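Local coordinates for protein probable CoA-transferase alpha subunit (Rhodococcus jostii, PDB 6COJ) that probably works with a beta subunit on coenzyme A thioesters, as a member of the CoA-transferase family, and here binds a CoA thioester with a bulky spirocyclic acyl group, at residues A[102-106]-A[107-111]; A[280-283]-A[284-288]; A[291-294]-A[295-298]. The protein carries 1 engineered substitution. One frame throughout, in Å; residues are numbered along the deposited sequence.

Contact 1: A[102-106]-A[107-111]; sequences AKART and AGEIA
Ala104 and Glu109 meet where helix 99-106 runs out, and the contact is a worked example of how a helix end finds partners for its last polar groups. Ala104 O accepts from Glu109 N at 2.9 Å, in the plane of the carbonyl and almost straight (163° at the hydrogen). Nested inside this bond, Gly108 N donates to Arg105 O at 3.0 Å, but from well above the carbonyl plane and not on a lone pair. Ala107 N still keeps helical spacing and reaches Lys103 O at 3.0 Å, along a more bent line (141°). Three successive amides are thus each paired with a carbonyl of the last turn. The nested pair, with the positive phi of Gly108 (65°), is a Schellman motif; it ends the helix and sends the chain into strand 111-114, an outermost strand of the parallel sheet in this chain, where the backbone of Ala111 bonds to Thr82 and Ala84. Side chains fill in around the turn. Glu109, with CG anti to its carbonyl carbon and the chain extended beyond, lays OE2 alongside Ala104, 3.5 Å from Ala104 CA. Ile110 brings CG2 to 4.3 Å from Ala104 CB, while its other branch ends in CD1, which lies 4.0 Å from Arg105 CD, the two side chains crossing at about a right angle. Bends at chi2 and chi3 carry the Arg105 guanidinium past this apolar touch. There NH1 donates to a water 3.0 Å away, and that water in turn donates to Ile110 O at 2.7 Å. The strongest polar partner of Arg105 is a polar side chain of another protein's chain, bonded to NE; NH1 also bonds to backbone there, and Thr106 O accepts from a polar side chain of that chain.

Contact 2: A[280-283]-A[284-288]; sequences AWQQ and FVATY
Trp281 and Phe284, one helical turn apart, bring their rings together on the densely packed flank of helix 278-288. The planes are nearly parallel, 12° from each other, yet slid so far that the Trp281 six-membered ring and the Phe284 ring barely overlap, their centroids 4.7 Å apart. The closest approach is of Trp281 CZ3 and CH2 to Phe284 CD1, 3.6 Å each. In both residues CG stands anti to the backbone N (chi1 -167° for Trp281, -173° for Phe284), which sends the two rings off the helix side by side. Over the same face of the indole, but above its five-membered part, sits a methyl: Val285 CG2 is 3.3 Å from Trp281 NE1. On the face of Phe284 turned from Trp281, Tyr288 CD2 lies 3.7 Å above the ring plane, toward its rim, and the phenyl is therefore sandwiched. Beyond the segments this flank meets Tyr271 and Ser274 of helix 265-274. The other flank is looser and faces solvent. In one of its two conformers Gln282 NE2 lies 4.2 Å from Ala286 CB. Gln283 bends at chi2 and sets OE1 3.1 Å from Thr287 OG1, and Gln283 O lies equally near, 3.1 Å from that same hydroxyl. Between the flanks runs the backbone ladder, with Val285 N donating to Trp281 O at 2.8 Å and its neighbours following the same four-residue step. An aromatic flank packed against other helices and an amide- and hydroxyl-bearing flank turned to water together make this a textbook amphipathic alpha-helix.

Contact 3: A[291-294]-A[295-298]; sequences GSED and DYQA
Gln297 folds back over the preceding turn to reach Glu293, and each step of its side chain meets something. CB starts 3.5 Å from Glu293 O, the acceptor of Gln297's own amide, and CG comes closer, 3.2 Å from the same oxygen. With CG anti to the carbonyl carbon and a bend at chi2 (-66°), the terminal amide swings toward the glutamate. CD lies 3.9 Å from Glu293 OE2, and NE2 donates to that oxygen at 2.9 Å and 166°, meeting the anti side of the carboxylate from 35° out of its plane. The same NE2 sits at the edge of the Tyr296 ring, while OE1 accepts from Asn250. This turn begins helix 293-306, and its opening is a capping box: Asp295 N donates to Ser292 OG at 3.1 Å, and Ser292 N returns the bond to Asp295 OD2 at 3.0 Å. Before the box, Gly291 leaves room for that carboxylate, since a CB would clash with OD2. A leucine in place of Gln297 would probably cost the Asn250 amide this acceptor and Glu293 OE2 one of its donors. Arg52 supplies OE2 with a salt bridge and packs cation-pi on Tyr296, whose hydroxyl bonds to His253.

In the fold
The three contacts follow one another along the chain. Contact 1 lies close to the bound CoA thioester, the Thr106 side chain about 8 Å from it; Tyr97, a pocket residue, comes just before its helix, and Ala117 follows the strand that it leads into. Contact 2 stands about 7 Å from contact 1 at the nearest atoms, and Trp100, from the helix of contact 1, bridges the gap as an edge-to-face partner of Trp281. Contacts 2 and 3 belong to consecutive helices, centres 13 Å apart, and touch where Tyr288 O lies 3.4 Å from Tyr296 CD1. Contact 3 remains about 18 Å from contact 1 at the nearest atoms.

Contact 1: A[102-106]-A[107-111]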
loop_
_atom_site.group_PDB
_atom_site.type_symbol
_atom_site.label_atom_id
_atom_site.label_comp_id
_atom_site.label_asym_id
_atom_site.label_seq_id
_atom_site.Cartn_x
_atom_site.Cartn_y
_atom_site.Cartn_z
ATOM N N ALA A 102 -24.791 -18.321 -8.254
ATOM C CA ALA A 102 -25.165 -18.698 -9.617
ATOM C C ALA A 102 -26.674 -18.630 -9.820
ATOM O O ALA A 102 -27.145 -18.147 -10.854
ATOM C CB ALA A 102 -24.646 -20.103 -9.940
ATOM N N LYS A 103 -27.446 -19.107 -8.841
ATOM C CA LYS A 103 -28.899 -19.073 -8.975
ATOM C C LYS A 103 -29.417 -17.642 -9.037
ATOM O O LYS A 103 -30.296 -17.332 -9.852
ATOM C CB LYS A 103 -29.553 -19.861 -7.841
ATOM C CG LYS A 103 -29.481 -21.366 -8.051
ATOM C CD LYS A 103 -29.622 -22.145 -6.749
ATOM C CE LYS A 103 -31.033 -22.665 -6.549
ATOM N NZ LYS A 103 -32.020 -21.561 -6.421
ATOM N N ALA A 104 -28.888 -16.754 -8.194
ATOM C CA ALA A 104 -29.320 -15.360 -8.238
ATOM C C ALA A 104 -28.967 -14.717 -9.574
ATOM O O ALA A 104 -29.745 -13.918 -10.113
ATOM C CB ALA A 104 -28.701 -14.581 -7.077
ATOM N N ARG A 105 -27.801 -15.063 -10.127
ATOM C CA ARG A 105 -27.375 -14.510 -11.410
ATOM C C ARG A 105 -28.259 -15.001 -12.554
ATOM O O ARG A 105 -28.739 -14.202 -13.371
ATOM C CB ARG A 105 -25.914 -14.887 -11.656
ATOM C CG ARG A 105 -24.939 -14.168 -10.719
ATOM C CD ARG A 105 -24.620 -12.777 -11.247
ATOM N NE ARG A 105 -23.780 -12.857 -12.432
ATOM C CZ ARG A 105 -23.910 -12.095 -13.512
ATOM N NH1 ARG A 105 -24.889 -11.195 -13.606
ATOM N NH2 ARG A 105 -23.062 -12.245 -14.520
ATOM N N THR A 106 -28.469 -16.315 -12.642
ATOM C CA THR A 106 -29.256 -16.847 -13.747
ATOM C C THR A 106 -30.720 -16.441 -13.655
ATOM O O THR A 106 -31.415 -16.445 -14.677
ATOM C CB THR A 106 -29.085 -18.367 -13.864
ATOM O OG1 THR A 106 -29.520 -19.007 -12.656
ATOM C CG2 THR A 106 -27.615 -18.721 -14.129
ATOM N N ALA A 107 -31.190 -16.064 -12.466
ATOM C CA ALA A 107 -32.541 -15.553 -12.282
ATOM C C ALA A 107 -32.623 -14.041 -12.443
ATOM O O ALA A 107 -33.718 -13.481 -12.380
ATOM C CB ALA A 107 -33.078 -15.959 -10.904
ATOM N N GLY A 108 -31.499 -13.369 -12.661
ATOM C CA GLY A 108 -31.519 -11.924 -12.788
ATOM C C GLY A 108 -31.929 -11.202 -11.528
ATOM O O GLY A 108 -32.486 -10.102 -11.604
ATOM N N GLU A 109 -31.655 -11.789 -10.363
ATOM C CA GLU A 109 -32.098 -11.223 -9.098
ATOM C C GLU A 109 -31.172 -10.142 -8.560
ATOM O O GLU A 109 -31.563 -9.420 -7.637
ATOM C CB GLU A 109 -32.255 -12.335 -8.064
ATOM C CG GLU A 109 -33.435 -13.241 -8.374
ATOM C CD GLU A 109 -33.461 -14.491 -7.528
ATOM O OE1 GLU A 109 -34.490 -15.199 -7.547
ATOM O OE2 GLU A 109 -32.455 -14.774 -6.853
ATOM N N ILE A 110 -29.967 -10.004 -9.097
ATOM C CA ILE A 110 -29.025 -9.009 -8.606
ATOM C C ILE A 110 -28.469 -8.222 -9.785
ATOM O O ILE A 110 -28.259 -8.772 -10.873
ATOM C CB ILE A 110 -27.895 -9.636 -7.755
ATOM C CG1 ILE A 110 -27.069 -10.632 -8.565
ATOM C CG2 ILE A 110 -28.474 -10.324 -6.514
ATOM C CD1 ILE A 110 -25.883 -11.236 -7.758
ATOM N N ALA A 111 -28.265 -6.926 -9.577
ATOM C CA ALA A 111 -27.546 -6.101 -10.534
ATOM C C ALA A 111 -26.075 -6.205 -10.172
ATOM O O ALA A 111 -25.719 -6.072 -8.998
ATOM C CB ALA A 111 -28.001 -4.646 -10.426
HETATM O O HOH W 1 -27.483 -10.984 -12.132
#

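Contact 2: A[280-283]-A[284-288]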
loop_
_atom_site.group_PDB
_atom_site.type_symbol
_atom_site.label_atom_id
_atom_site.label_comp_id
_atom_site.label_asym_id
_atom_site.label_seq_id
_atom_site.Cartn_x
_atom_site.Cartn_y
_atom_site.Cartn_z
ATOM N N ALA A 280 -33.338 -30.171 -0.284
ATOM C CA ALA A 280 -32.053 -30.207 0.406
ATOM C C ALA A 280 -31.788 -28.911 1.161
ATOM O O ALA A 280 -31.172 -28.928 2.233
ATOM C CB ALA A 280 -30.931 -30.519 -0.586
ATOM N N TRP A 281 -32.274 -27.782 0.645
ATOM C CA TRP A 281 -31.981 -26.515 1.297
ATOM C C TRP A 281 -32.805 -26.294 2.566
ATOM O O TRP A 281 -32.271 -25.792 3.563
ATOM C CB TRP A 281 -32.097 -25.350 0.318
ATOM C CG TRP A 281 -31.502 -24.129 0.914
ATOM C CD1 TRP A 281 -32.169 -23.021 1.321
ATOM C CD2 TRP A 281 -30.121 -23.917 1.243
ATOM N NE1 TRP A 281 -31.293 -22.113 1.856
ATOM C CE2 TRP A 281 -30.028 -22.641 1.825
ATOM C CE3 TRP A 281 -28.956 -24.682 1.093
ATOM C CZ2 TRP A 281 -28.818 -22.104 2.255
ATOM C CZ3 TRP A 281 -27.747 -24.149 1.517
ATOM C CH2 TRP A 281 -27.690 -22.872 2.094
ATOM N N GLN A 282 -34.100 -26.644 2.565
ATOM C CA GLN A 282 -34.905 -26.548 3.785
ATOM C C GLN A 282 -34.266 -27.324 4.924
ATOM O O GLN A 282 -34.280 -26.890 6.080
ATOM C CB GLN A 282 -36.313 -27.099 3.522
ATOM C CG GLN A 282 -37.232 -27.149 4.755
ATOM C CD GLN A 282 -37.269 -28.520 5.426
ATOM O OE1 GLN A 282 -37.053 -29.549 4.784
ATOM N NE2 GLN A 282 -37.551 -28.535 6.727
ATOM N N GLN A 283 -33.711 -28.493 4.607
ATOM C CA GLN A 283 -33.091 -29.319 5.637
ATOM C C GLN A 283 -31.806 -28.678 6.141
ATOM O O GLN A 283 -31.535 -28.676 7.346
ATOM C CB GLN A 283 -32.803 -30.708 5.078
ATOM C CG GLN A 283 -32.422 -31.722 6.141
ATOM C CD GLN A 283 -33.393 -31.718 7.304
ATOM O OE1 GLN A 283 -33.064 -31.267 8.405
ATOM N NE2 GLN A 283 -34.609 -32.210 7.061
ATOM N N PHE A 284 -31.003 -28.125 5.231
ATOM C CA PHE A 284 -29.808 -27.404 5.649
ATOM C C PHE A 284 -30.177 -26.222 6.535
ATOM O O PHE A 284 -29.564 -26.007 7.585
ATOM C CB PHE A 284 -29.048 -26.930 4.412
ATOM C CG PHE A 284 -27.710 -26.321 4.710
ATOM C CD1 PHE A 284 -27.595 -24.970 4.994
ATOM C CD2 PHE A 284 -26.565 -27.101 4.698
ATOM C CE1 PHE A 284 -26.360 -24.407 5.266
ATOM C CE2 PHE A 284 -25.315 -26.541 4.967
ATOM C CZ PHE A 284 -25.214 -25.196 5.252
ATOM N N VAL A 285 -31.194 -25.459 6.133
ATOM C CA VAL A 285 -31.660 -24.327 6.933
ATOM C C VAL A 285 -32.142 -24.803 8.300
ATOM O O VAL A 285 -31.788 -24.229 9.336
ATOM C CB VAL A 285 -32.755 -23.559 6.170
ATOM C CG1 VAL A 285 -33.506 -22.617 7.092
ATOM C CG2 VAL A 285 -32.135 -22.805 4.998
ATOM N N ALA A 286 -32.957 -25.862 8.322
ATOM C CA ALA A 286 -33.491 -26.361 9.588
ATOM C C ALA A 286 -32.374 -26.788 10.532
ATOM O O ALA A 286 -32.442 -26.535 11.740
ATOM C CB ALA A 286 -34.460 -27.518 9.341
ATOM N N THR A 287 -31.334 -27.429 9.999
ATOM C CA THR A 287 -30.282 -27.967 10.854
ATOM C C THR A 287 -29.262 -26.904 11.256
ATOM O O THR A 287 -28.802 -26.896 12.403
ATOM C CB THR A 287 -29.586 -29.144 10.162
ATOM O OG1 THR A 287 -30.535 -30.190 9.920
ATOM C CG2 THR A 287 -28.456 -29.693 11.029
ATOM N N TYR A 288 -28.905 -25.993 10.347
ATOM C CA TYR A 288 -27.757 -25.113 10.561
ATOM C C TYR A 288 -28.092 -23.640 10.722
ATOM O O TYR A 288 -27.354 -22.932 11.410
ATOM C CB TYR A 288 -26.715 -25.280 9.440
ATOM C CG TYR A 288 -26.211 -26.692 9.359
ATOM C CD1 TYR A 288 -25.275 -27.162 10.273
ATOM C CD2 TYR A 288 -26.717 -27.581 8.419
ATOM C CE1 TYR A 288 -24.835 -28.469 10.236
ATOM C CE2 TYR A 288 -26.279 -28.891 8.372
ATOM C CZ TYR A 288 -25.335 -29.329 9.284
ATOM O OH TYR A 288 -24.903 -30.636 9.242
#

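Contact 3: A[291-294]-A[295-298]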
loop_
_atom_site.group_PDB
_atom_site.type_symbol
_atom_site.label_atom_id
_atom_site.label_comp_id
_atom_site.label_asym_id
_atom_site.label_seq_id
_atom_site.Cartn_x
_atom_site.Cartn_y
_atom_site.Cartn_z
ATOM N N GLY A 291 -31.197 -21.382 14.224
ATOM C CA GLY A 291 -30.945 -21.106 15.620
ATOM C C GLY A 291 -29.848 -20.068 15.781
ATOM O O GLY A 291 -29.647 -19.201 14.930
ATOM N N SER A 292 -29.129 -20.176 16.897
ATOM C CA SER A 292 -28.057 -19.248 17.227
ATOM C C SER A 292 -26.737 -19.696 16.601
ATOM O O SER A 292 -26.643 -20.751 15.968
ATOM C CB SER A 292 -27.897 -19.160 18.741
ATOM O OG SER A 292 -27.411 -20.387 19.255
ATOM N N GLU A 293 -25.695 -18.875 16.778
ATOM C CA GLU A 293 -24.352 -19.293 16.384
ATOM C C GLU A 293 -23.923 -20.538 17.151
ATOM O O GLU A 293 -23.315 -21.451 16.578
ATOM C CB GLU A 293 -23.357 -18.153 16.598
ATOM C CG GLU A 293 -21.907 -18.458 16.181
ATOM C CD GLU A 293 -21.730 -18.689 14.687
ATOM O OE1 GLU A 293 -22.652 -18.383 13.900
ATOM O OE2 GLU A 293 -20.634 -19.148 14.282
ATOM N N ASP A 294 -24.246 -20.602 18.446
ATOM C CA ASP A 294 -23.923 -21.794 19.226
ATOM C C ASP A 294 -24.614 -23.027 18.659
ATOM O O ASP A 294 -24.014 -24.108 18.594
ATOM C CB ASP A 294 -24.294 -21.594 20.697
ATOM C CG ASP A 294 -23.322 -20.683 21.428
ATOM O OD1 ASP A 294 -22.223 -20.431 20.890
ATOM O OD2 ASP A 294 -23.654 -20.227 22.542
ATOM N N ASP A 295 -25.875 -22.884 18.233
ATOM C CA ASP A 295 -26.582 -24.005 17.617
ATOM C C ASP A 295 -25.899 -24.427 16.324
ATOM O O ASP A 295 -25.749 -25.626 16.054
ATOM C CB ASP A 295 -28.036 -23.627 17.331
ATOM C CG ASP A 295 -28.830 -23.363 18.593
ATOM O OD1 ASP A 295 -28.489 -23.939 19.647
ATOM O OD2 ASP A 295 -29.799 -22.581 18.524
ATOM N N TYR A 296 -25.486 -23.451 15.508
ATOM C CA TYR A 296 -24.750 -23.765 14.290
ATOM C C TYR A 296 -23.475 -24.528 14.617
ATOM O O TYR A 296 -23.169 -25.548 13.988
ATOM C CB TYR A 296 -24.419 -22.475 13.533
ATOM C CG TYR A 296 -23.484 -22.675 12.360
ATOM C CD1 TYR A 296 -23.973 -23.034 11.114
ATOM C CD2 TYR A 296 -22.106 -22.510 12.503
ATOM C CE1 TYR A 296 -23.125 -23.210 10.033
ATOM C CE2 TYR A 296 -21.252 -22.693 11.432
ATOM C CZ TYR A 296 -21.764 -23.041 10.202
ATOM O OH TYR A 296 -20.934 -23.226 9.125
ATOM N N GLN A 297 -22.712 -24.033 15.596
ATOM C CA GLN A 297 -21.426 -24.641 15.918
ATOM C C GLN A 297 -21.608 -26.063 16.434
ATOM O O GLN A 297 -20.832 -26.963 16.092
ATOM C CB GLN A 297 -20.685 -23.775 16.939
ATOM C CG GLN A 297 -20.224 -22.422 16.402
ATOM C CD GLN A 297 -19.160 -22.550 15.327
ATOM O OE1 GLN A 297 -18.434 -23.543 15.277
ATOM N NE2 GLN A 297 -19.041 -21.530 14.476
ATOM N N ALA A 298 -22.644 -26.289 17.241
ATOM C CA ALA A 298 -22.917 -27.643 17.708
ATOM C C ALA A 298 -23.269 -28.563 16.545
ATOM O O ALA A 298 -22.817 -29.714 16.492
ATOM C CB ALA A 298 -24.052 -27.617 18.731
#